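Side-chain contacts in cytochrome P450 RhF (Acinetobacter radioresistens, PDB 6RO8), which binds heme b as the P450 domain of a longer class VII enzyme, and probably inserts oxygen into organic substrates: residues V195-V199 against N200-R204; L415-T418 against S419-G422; P119-M122 against E123-R126. One frame throughout, in Å; residues are numbered along the deposited sequence.

Contact 1: V195-V199 against N200-R204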
loop_
_atom_site.group_PDB
_atom_site.type_symbol
_atom_site.label_atom_id
_atom_site.label_comp_id
_atom_site.label_asym_id
_atom_site.label_seq_id
_atom_site.Cartn_x
_atom_site.Cartn_y
_atom_site.Cartn_z
ATOM N N VAL A 195 1.097 1.947 12.332
ATOM C CA VAL A 195 2.512 1.595 12.372
ATOM C C VAL A 195 2.686 0.201 12.953
ATOM O O VAL A 195 3.401 -0.641 12.390
ATOM C CB VAL A 195 3.311 2.637 13.169
ATOM C CG1 VAL A 195 4.771 2.205 13.255
ATOM C CG2 VAL A 195 3.189 4.004 12.510
ATOM N N ALA A 196 2.015 -0.072 14.077
ATOM C CA ALA A 196 2.186 -1.369 14.723
ATOM C C ALA A 196 1.747 -2.487 13.797
ATOM O O ALA A 196 2.415 -3.522 13.704
ATOM C CB ALA A 196 1.417 -1.436 16.042
ATOM N N HIS A 197 0.653 -2.277 13.064
ATOM C CA HIS A 197 0.196 -3.319 12.155
ATOM C C HIS A 197 1.171 -3.540 10.996
ATOM O O HIS A 197 1.396 -4.687 10.583
ATOM C CB HIS A 197 -1.192 -2.984 11.640
ATOM C CG HIS A 197 -1.643 -3.887 10.545
ATOM N ND1 HIS A 197 -1.969 -3.426 9.288
ATOM C CD2 HIS A 197 -1.785 -5.233 10.507
ATOM C CE1 HIS A 197 -2.311 -4.451 8.527
ATOM N NE2 HIS A 197 -2.210 -5.557 9.244
ATOM N N THR A 198 1.770 -2.469 10.455
ATOM C CA THR A 198 2.621 -2.674 9.283
ATOM C C THR A 198 4.006 -3.186 9.668
ATOM O O THR A 198 4.513 -4.123 9.040
ATOM C CB THR A 198 2.747 -1.395 8.451
ATOM O OG1 THR A 198 3.573 -0.459 9.144
ATOM C CG2 THR A 198 1.369 -0.764 8.159
ATOM N N VAL A 199 4.632 -2.585 10.683
ATOM C CA VAL A 199 5.911 -3.088 11.190
ATOM C C VAL A 199 5.797 -4.548 11.626
ATOM O O VAL A 199 6.689 -5.363 11.365
ATOM C CB VAL A 199 6.397 -2.211 12.355
ATOM C CG1 VAL A 199 7.646 -2.816 12.941
ATOM C CG2 VAL A 199 6.613 -0.799 11.883
ATOM N N ASN A 200 4.727 -4.888 12.342
ATOM C CA ASN A 200 4.522 -6.277 12.739
ATOM C C ASN A 200 4.465 -7.196 11.522
ATOM O O ASN A 200 5.037 -8.295 11.530
ATOM C CB ASN A 200 3.232 -6.406 13.548
ATOM C CG ASN A 200 3.127 -7.732 14.256
ATOM O OD1 ASN A 200 4.025 -8.109 15.006
ATOM N ND2 ASN A 200 2.025 -8.454 14.021
ATOM N N THR A 201 3.765 -6.759 10.464
ATOM C CA THR A 201 3.483 -7.637 9.331
ATOM C C THR A 201 4.618 -7.648 8.313
ATOM O O THR A 201 5.070 -8.720 7.890
ATOM C CB THR A 201 2.192 -7.197 8.660
ATOM O OG1 THR A 201 1.159 -7.078 9.644
ATOM C CG2 THR A 201 1.771 -8.182 7.568
ATOM N N TRP A 202 5.081 -6.467 7.905
ATOM C CA TRP A 202 6.015 -6.342 6.793
ATOM C C TRP A 202 7.399 -5.887 7.218
ATOM O O TRP A 202 8.277 -5.736 6.363
ATOM C CB TRP A 202 5.459 -5.376 5.739
ATOM C CG TRP A 202 4.239 -5.920 5.065
ATOM C CD1 TRP A 202 4.198 -6.817 4.031
ATOM C CD2 TRP A 202 2.878 -5.620 5.384
ATOM N NE1 TRP A 202 2.892 -7.081 3.680
ATOM C CE2 TRP A 202 2.064 -6.359 4.496
ATOM C CE3 TRP A 202 2.267 -4.793 6.331
ATOM C CZ2 TRP A 202 0.678 -6.297 4.531
ATOM C CZ3 TRP A 202 0.890 -4.737 6.370
ATOM C CH2 TRP A 202 0.108 -5.481 5.471
ATOM N N GLY A 203 7.623 -5.658 8.511
ATOM C CA GLY A 203 8.899 -5.201 9.007
ATOM C C GLY A 203 9.640 -6.291 9.763
ATOM O O GLY A 203 9.224 -7.442 9.855
ATOM N N ARG A 204 10.782 -5.889 10.303
ATOM C CA ARG A 204 11.636 -6.757 11.113
ATOM C C ARG A 204 11.876 -6.025 12.427
ATOM O O ARG A 204 12.969 -5.498 12.668
ATOM C CB ARG A 204 12.942 -7.078 10.382
ATOM C CG ARG A 204 13.769 -8.191 10.958
ATOM C CD ARG A 204 15.066 -8.363 10.147
ATOM N NE ARG A 204 14.874 -9.157 8.924
ATOM C CZ ARG A 204 15.787 -9.310 7.960
ATOM N NH1 ARG A 204 16.969 -8.708 8.054
ATOM N NH2 ARG A 204 15.509 -10.053 6.891
#
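Trp202 folds its indole back along the helix onto His197 and Thr198, the residues five and four positions earlier. From its CB, 3.7 Å from Thr198 O, the chain sets off with CG beside the backbone N and opposite the carbonyl carbon (chi1 -67°), and chi2 (-82°) turns the six-membered ring toward Thr198 and His197. CE3 then lies 3.6 Å from Thr198 O, with that oxygen near the ring plane. Farther out, CZ3 comes 3.9 Å from CE1 of His197. The two rings form an offset edge-to-face pair, the tryptophan presenting its edge to the imidazole face, with centroids 5.5 Å apart and planes at 83°. Thr201 CG2 lies over the centre of one indole face.

The Thr201 hydroxyl is tied down separately. OG1 donates to His197 O at 2.6 Å, almost in line with the carbonyl, while Thr201 N reaches the same oxygen from above its plane at 3.1 Å. This buried carbonyl is therefore gripped twice by one residue. Trp202 N completes the turn with a straight bond to Thr198 O (2.7 Å). Gly203 is the first residue to leave helical geometry, so the contact is the last turn of helix 187-202, probably the F helix of the P450 fold, whose terminal tryptophan reaches the neighbourhood of the bound histidine.

Contact 2: L415-T418 against S419-G422. With HIS (histidine), chain C.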
loop_
_atom_site.group_PDB
_atom_site.type_symbol
_atom_site.label_atom_id
_atom_site.label_comp_id
_atom_site.label_asym_id
_atom_site.label_seq_id
_atom_site.Cartn_x
_atom_site.Cartn_y
_atom_site.Cartn_z
ATOM N N LEU A 415 10.521 4.006 6.698
ATOM C CA LEU A 415 10.212 2.895 7.595
ATOM C C LEU A 415 10.627 1.574 6.959
ATOM O O LEU A 415 10.145 1.205 5.883
ATOM C CB LEU A 415 8.716 2.878 7.914
ATOM C CG LEU A 415 8.345 1.958 9.078
ATOM C CD1 LEU A 415 8.860 2.528 10.419
ATOM C CD2 LEU A 415 6.839 1.718 9.105
ATOM N N ALA A 416 11.539 0.866 7.612
ATOM C CA ALA A 416 12.121 -0.325 7.001
ATOM C C ALA A 416 11.091 -1.446 6.993
ATOM O O ALA A 416 10.689 -1.943 8.046
ATOM C CB ALA A 416 13.385 -0.742 7.738
ATOM N N ASN A 417 10.642 -1.821 5.800
ATOM C CA ASN A 417 9.708 -2.920 5.631
ATOM C C ASN A 417 9.866 -3.392 4.189
ATOM O O ASN A 417 10.651 -2.834 3.425
ATOM C CB ASN A 417 8.275 -2.489 5.992
ATOM C CG ASN A 417 7.631 -1.632 4.910
ATOM O OD1 ASN A 417 6.818 -2.121 4.110
ATOM N ND2 ASN A 417 7.999 -0.365 4.863
ATOM N N THR A 418 9.139 -4.439 3.821
ATOM C CA THR A 418 9.345 -5.049 2.512
ATOM C C THR A 418 8.421 -4.523 1.431
ATOM O O THR A 418 8.780 -4.606 0.256
ATOM C CB THR A 418 9.153 -6.577 2.588
ATOM O OG1 THR A 418 7.767 -6.870 2.860
ATOM C CG2 THR A 418 10.063 -7.172 3.633
ATOM N N SER A 419 7.258 -3.993 1.798
ATOM C CA SER A 419 6.148 -3.850 0.870
ATOM C C SER A 419 5.666 -2.417 0.679
ATOM O O SER A 419 5.209 -2.071 -0.418
ATOM C CB SER A 419 4.975 -4.710 1.347
ATOM O OG SER A 419 5.299 -6.075 1.134
ATOM N N PHE A 420 5.759 -1.575 1.700
ATOM C CA PHE A 420 5.274 -0.212 1.612
ATOM C C PHE A 420 6.450 0.758 1.619
ATOM O O PHE A 420 7.507 0.474 2.184
ATOM C CB PHE A 420 4.292 0.082 2.749
ATOM C CG PHE A 420 3.136 -0.871 2.795
ATOM C CD1 PHE A 420 2.014 -0.654 2.022
ATOM C CD2 PHE A 420 3.168 -1.988 3.605
ATOM C CE1 PHE A 420 0.945 -1.527 2.063
ATOM C CE2 PHE A 420 2.099 -2.857 3.647
ATOM C CZ PHE A 420 0.989 -2.628 2.871
ATOM N N ARG A 421 6.265 1.897 0.948
ATOM C CA ARG A 421 7.367 2.825 0.709
ATOM C C ARG A 421 6.851 4.252 0.565
ATOM O O ARG A 421 6.043 4.557 -0.324
ATOM C CB ARG A 421 8.169 2.428 -0.531
ATOM C CG ARG A 421 9.427 3.244 -0.662
ATOM C CD ARG A 421 10.380 2.727 -1.725
ATOM N NE ARG A 421 11.544 3.608 -1.830
ATOM C CZ ARG A 421 12.584 3.592 -0.995
ATOM N NH1 ARG A 421 12.632 2.717 0.002
ATOM N NH2 ARG A 421 13.593 4.439 -1.166
ATOM N N GLY A 422 7.339 5.124 1.442
ATOM C CA GLY A 422 7.145 6.544 1.324
ATOM C C GLY A 422 8.026 7.235 2.339
ATOM O O GLY A 422 8.397 6.659 3.365
HETATM N N HIS C . -2.476 -2.840 3.162
HETATM C CA HIS C . -2.284 -2.620 1.733
HETATM C C HIS C . -2.752 -1.228 1.321
HETATM O O HIS C . -2.772 -0.917 0.122
HETATM C CB HIS C . -3.024 -3.685 0.922
HETATM C CG HIS C . -4.374 -4.030 1.469
HETATM N ND1 HIS C . -5.515 -4.022 0.694
HETATM C CD2 HIS C . -4.767 -4.391 2.713
HETATM C CE1 HIS C . -6.552 -4.365 1.438
HETATM N NE2 HIS C . -6.125 -4.595 2.667
HETATM O OXT HIS C . -3.112 -0.407 2.166
#
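Asn417, Ser419 and Thr418 carry this contact, and the Asn417 carboxamide organises it. Its CG sits between the backbone N and the carbonyl carbon (chi1 76°), a rotation that swings the amide over the following residues rather than away from them. OD1 takes two backbone N-H groups. Phe420 N approaches in the carbonyl plane on a lone pair, at 2.7 Å and nearly straight (169°), whereas Ser419 N comes from above that plane at 3.0 Å. The bond from Ser419 N, two residues on, makes an Asx turn, and Phe420 N adds a bond from the third residue. ND2 donates to Leu415 O at 2.8 Å and to Phe420 O at 2.9 Å, linking the chain before and after the turn.

Beside the amide, Thr418 OG1 donates to Ser419 OG at 3.1 Å, and Ser419 OG is bonded in turn to Ala319 O. Phe420, which Asn417 holds by both its N and its O, sends its ring toward the pocket. The ring meets the bound histidine edge-on: CE1 is 3.4 Å from the ligand CA, which lies near the ring plane. Thr274 and Leu277 of helix 273-288 also touch this ring.

The loop lies between strands 406-407 and 427-429, probably corresponding to the sixth substrate recognition site of P450s. With both amide hydrogens donated and OD1 accepting twice, the buried Asn417 side chain has its flip state fixed. The loop that presents Phe420 to the ligand is thus shaped by polar bonds, while the phenyl ring itself offers the ligand a nonpolar edge.

Contact 3: P119-M122 against E123-R126. With HEM (protoporphyrin IX containing Fe), chain B.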
loop_
_atom_site.group_PDB
_atom_site.type_symbol
_atom_site.label_atom_id
_atom_site.label_comp_id
_atom_site.label_asym_id
_atom_site.label_seq_id
_atom_site.Cartn_x
_atom_site.Cartn_y
_atom_site.Cartn_z
ATOM N N PRO A 119 -12.254 -19.982 -4.481
ATOM C CA PRO A 119 -13.379 -19.874 -5.407
ATOM C C PRO A 119 -14.444 -18.994 -4.775
ATOM O O PRO A 119 -14.777 -19.133 -3.591
ATOM C CB PRO A 119 -13.851 -21.325 -5.587
ATOM C CG PRO A 119 -12.931 -22.179 -4.748
ATOM C CD PRO A 119 -11.723 -21.352 -4.427
ATOM N N VAL A 120 -14.945 -18.061 -5.580
ATOM C CA VAL A 120 -15.807 -16.944 -5.193
ATOM C C VAL A 120 -15.826 -16.499 -3.726
ATOM O O VAL A 120 -16.180 -15.348 -3.487
ATOM C CB VAL A 120 -17.249 -17.178 -5.712
ATOM C CG1 VAL A 120 -17.223 -17.351 -7.256
ATOM C CG2 VAL A 120 -17.818 -18.377 -5.089
ATOM N N HIS A 121 -15.498 -17.324 -2.718
ATOM C CA HIS A 121 -15.622 -16.763 -1.369
ATOM C C HIS A 121 -14.857 -15.458 -1.280
ATOM O O HIS A 121 -15.273 -14.504 -0.610
ATOM C CB HIS A 121 -15.137 -17.719 -0.275
ATOM C CG HIS A 121 -15.855 -19.037 -0.211
ATOM N ND1 HIS A 121 -16.923 -19.366 -1.020
ATOM C CD2 HIS A 121 -15.672 -20.094 0.624
ATOM C CE1 HIS A 121 -17.319 -20.595 -0.730
ATOM N NE2 HIS A 121 -16.599 -21.046 0.283
ATOM N N MET A 122 -13.736 -15.416 -1.987
ATOM C CA MET A 122 -13.091 -14.164 -2.336
ATOM C C MET A 122 -13.978 -13.324 -3.263
ATOM O O MET A 122 -14.329 -12.186 -2.934
ATOM C CB MET A 122 -11.730 -14.499 -2.950
ATOM C CG MET A 122 -11.072 -13.521 -3.850
ATOM S SD MET A 122 -11.078 -11.776 -3.450
ATOM C CE MET A 122 -11.025 -11.139 -5.111
ATOM N N GLU A 123 -14.406 -13.885 -4.398
ATOM C CA GLU A 123 -15.226 -13.110 -5.332
ATOM C C GLU A 123 -16.658 -12.902 -4.838
ATOM O O GLU A 123 -17.209 -11.816 -5.005
ATOM C CB GLU A 123 -15.263 -13.772 -6.707
ATOM C CG GLU A 123 -14.078 -13.469 -7.610
ATOM C CD GLU A 123 -13.800 -11.987 -7.810
ATOM O OE1 GLU A 123 -14.647 -11.147 -7.466
ATOM O OE2 GLU A 123 -12.721 -11.656 -8.330
ATOM N N ARG A 124 -17.298 -13.937 -4.289
ATOM C CA ARG A 124 -18.613 -13.768 -3.672
ATOM C C ARG A 124 -18.605 -12.610 -2.687
ATOM O O ARG A 124 -19.496 -11.758 -2.716
ATOM C CB ARG A 124 -19.039 -15.045 -2.952
ATOM C CG ARG A 124 -20.392 -15.562 -3.338
ATOM C CD ARG A 124 -20.723 -16.790 -2.528
ATOM N NE ARG A 124 -20.099 -17.992 -3.059
ATOM C CZ ARG A 124 -19.810 -19.071 -2.333
ATOM N NH1 ARG A 124 -20.092 -19.102 -1.035
ATOM N NH2 ARG A 124 -19.258 -20.133 -2.906
ATOM N N ARG A 125 -17.593 -12.551 -1.820
ATOM C CA ARG A 125 -17.483 -11.445 -0.872
ATOM C C ARG A 125 -17.201 -10.128 -1.589
ATOM O O ARG A 125 -17.818 -9.100 -1.290
ATOM C CB ARG A 125 -16.392 -11.750 0.150
ATOM C CG ARG A 125 -16.482 -10.930 1.409
ATOM C CD ARG A 125 -15.418 -11.379 2.385
ATOM N NE ARG A 125 -15.659 -12.732 2.875
ATOM C CZ ARG A 125 -14.744 -13.476 3.491
ATOM N NH1 ARG A 125 -13.524 -12.994 3.686
ATOM N NH2 ARG A 125 -15.052 -14.698 3.919
ATOM N N ARG A 126 -16.267 -10.135 -2.543
ATOM C CA ARG A 126 -16.012 -8.932 -3.324
ATOM C C ARG A 126 -17.243 -8.546 -4.133
ATOM O O ARG A 126 -17.768 -7.433 -3.991
ATOM C CB ARG A 126 -14.805 -9.133 -4.246
ATOM C CG ARG A 126 -14.537 -7.913 -5.120
ATOM C CD ARG A 126 -13.199 -7.968 -5.836
ATOM N NE ARG A 126 -12.978 -6.733 -6.594
ATOM C CZ ARG A 126 -11.784 -6.213 -6.891
ATOM N NH1 ARG A 126 -10.668 -6.822 -6.499
ATOM N NH2 ARG A 126 -11.708 -5.081 -7.589
HETATM C CHA HEM B . -6.005 -4.562 -2.852
HETATM C CHB HEM B . -2.484 -1.246 -3.393
HETATM C CHC HEM B . -5.390 2.264 -1.658
HETATM C CHD HEM B . -8.694 -1.167 -0.699
HETATM C C1A HEM B . -4.786 -3.989 -3.138
HETATM C C2A HEM B . -3.598 -4.658 -3.636
HETATM C C3A HEM B . -2.637 -3.751 -3.783
HETATM C C4A HEM B . -3.160 -2.457 -3.379
HETATM C CMA HEM B . -1.213 -4.052 -4.295
HETATM C CAA HEM B . -3.462 -6.163 -3.961
HETATM C CBA HEM B . -3.650 -6.311 -5.458
HETATM C CGA HEM B . -3.623 -7.755 -5.879
HETATM O O1A HEM B . -3.425 -8.640 -5.011
HETATM O O2A HEM B . -3.807 -8.009 -7.093
HETATM C C1B HEM B . -2.986 -0.010 -3.061
HETATM C C2B HEM B . -2.325 1.260 -3.296
HETATM C C3B HEM B . -3.123 2.236 -2.800
HETATM C C4B HEM B . -4.317 1.611 -2.247
HETATM C CMB HEM B . -0.942 1.388 -3.991
HETATM C CAB HEM B . -2.929 3.771 -2.801
HETATM C CBB HEM B . -1.995 4.431 -3.484
HETATM C C1C HEM B . -6.548 1.647 -1.239
HETATM C C2C HEM B . -7.706 2.261 -0.612
HETATM C C3C HEM B . -8.607 1.283 -0.362
HETATM C C4C HEM B . -8.053 0.040 -0.818
HETATM C CMC HEM B . -7.824 3.773 -0.319
HETATM C CAC HEM B . -10.019 1.319 0.285
HETATM C CBC HEM B . -10.568 2.438 0.759
HETATM C C1D HEM B . -8.260 -2.383 -1.165
HETATM C C2D HEM B . -8.972 -3.634 -1.049
HETATM C C3D HEM B . -8.245 -4.570 -1.648
HETATM C C4D HEM B . -7.032 -3.949 -2.170
HETATM C CMD HEM B . -10.332 -3.862 -0.355
HETATM C CAD HEM B . -8.643 -6.062 -1.724
HETATM C CBD HEM B . -9.505 -6.366 -2.941
HETATM C CGD HEM B . -9.465 -7.853 -3.213
HETATM O O1D HEM B . -8.795 -8.578 -2.448
HETATM O O2D HEM B . -10.089 -8.326 -4.196
HETATM N NA HEM B . -4.473 -2.654 -2.981
HETATM N NB HEM B . -4.192 0.244 -2.422
HETATM N NC HEM B . -6.805 0.290 -1.341
HETATM N ND HEM B . -7.081 -2.612 -1.858
HETATM FE FE HEM B . -5.659 -1.155 -2.143
HETATM O O HOH W 1 -4.840 -1.766 -0.081
#
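The short helix 121-127, probably the C helix of the P450 fold, delivers Met122 and Arg126 to a heme propionate from one of its sides. Arg126 N donates to Met122 O at 2.8 Å, the ordinary helical bond; the four-residue spacing brings both side chains to the same side. The Arg126 chain runs extended from CG to NE, so that its guanidinium arrives edge-on at the propionate, where NH1 donates to heme O2D at 2.8 Å (136°). Met122 is bent at chi2 (42°), which curls SD and CE toward the same oxygen; SD is 3.7 Å from O2D. Its CE also packs 3.9 Å from Arg126 CD and near the Glu123 carboxylate, so nonpolar atoms flank the arginine's route to the heme. The charge pairing would be expected to favour an ionised propionate.

On another side of the helix, His121 and Arg124 lie side by side and point the same way. Imidazole ND1 sits over one guanidinium face, and NH2 lies at the ring edge, with the two planes 72° apart, but no hydrogen bond links ND1 to the guanidinium. Arg125 N makes a longer bond of 3.3 Å to His121 O, well above the carbonyl plane, while its NH1 forms a salt bridge with Glu116 and its NE a hydrogen bond with Val254 O.

Arg124 and Arg125 face the loop ahead of helix 257-270. Met122 instead touches His379, while Arg126 touches Met382 and its NH1 also donates to Gln380 O, in the segment that carries the axial ligand Cys381, just ahead of helix 384-401.

Overall arrangement
Along the chain the order is contact 3, contact 1, contact 2. Contacts 1 and 2 adjoin, with centres 9 Å apart: Trp202 O lies 3.0 Å from Thr418 N, probably as a hydrogen bond, and the Trp202 and Phe420 rings meet edge-to-face. The end of helix 187-202 is thereby joined to the loop between strands 406-407 and 427-429. Phe420 lines the histidine pocket, with the Trp202 side chain close by, about 4 Å from the ligand. Contact 3, on helix 121-127, stands apart, its centre about 27 Å and 29 Å from those of contacts 1 and 2, with nearest atoms about 15 Å away. It reaches a heme propionate, while contact 2 borders the bound histidine.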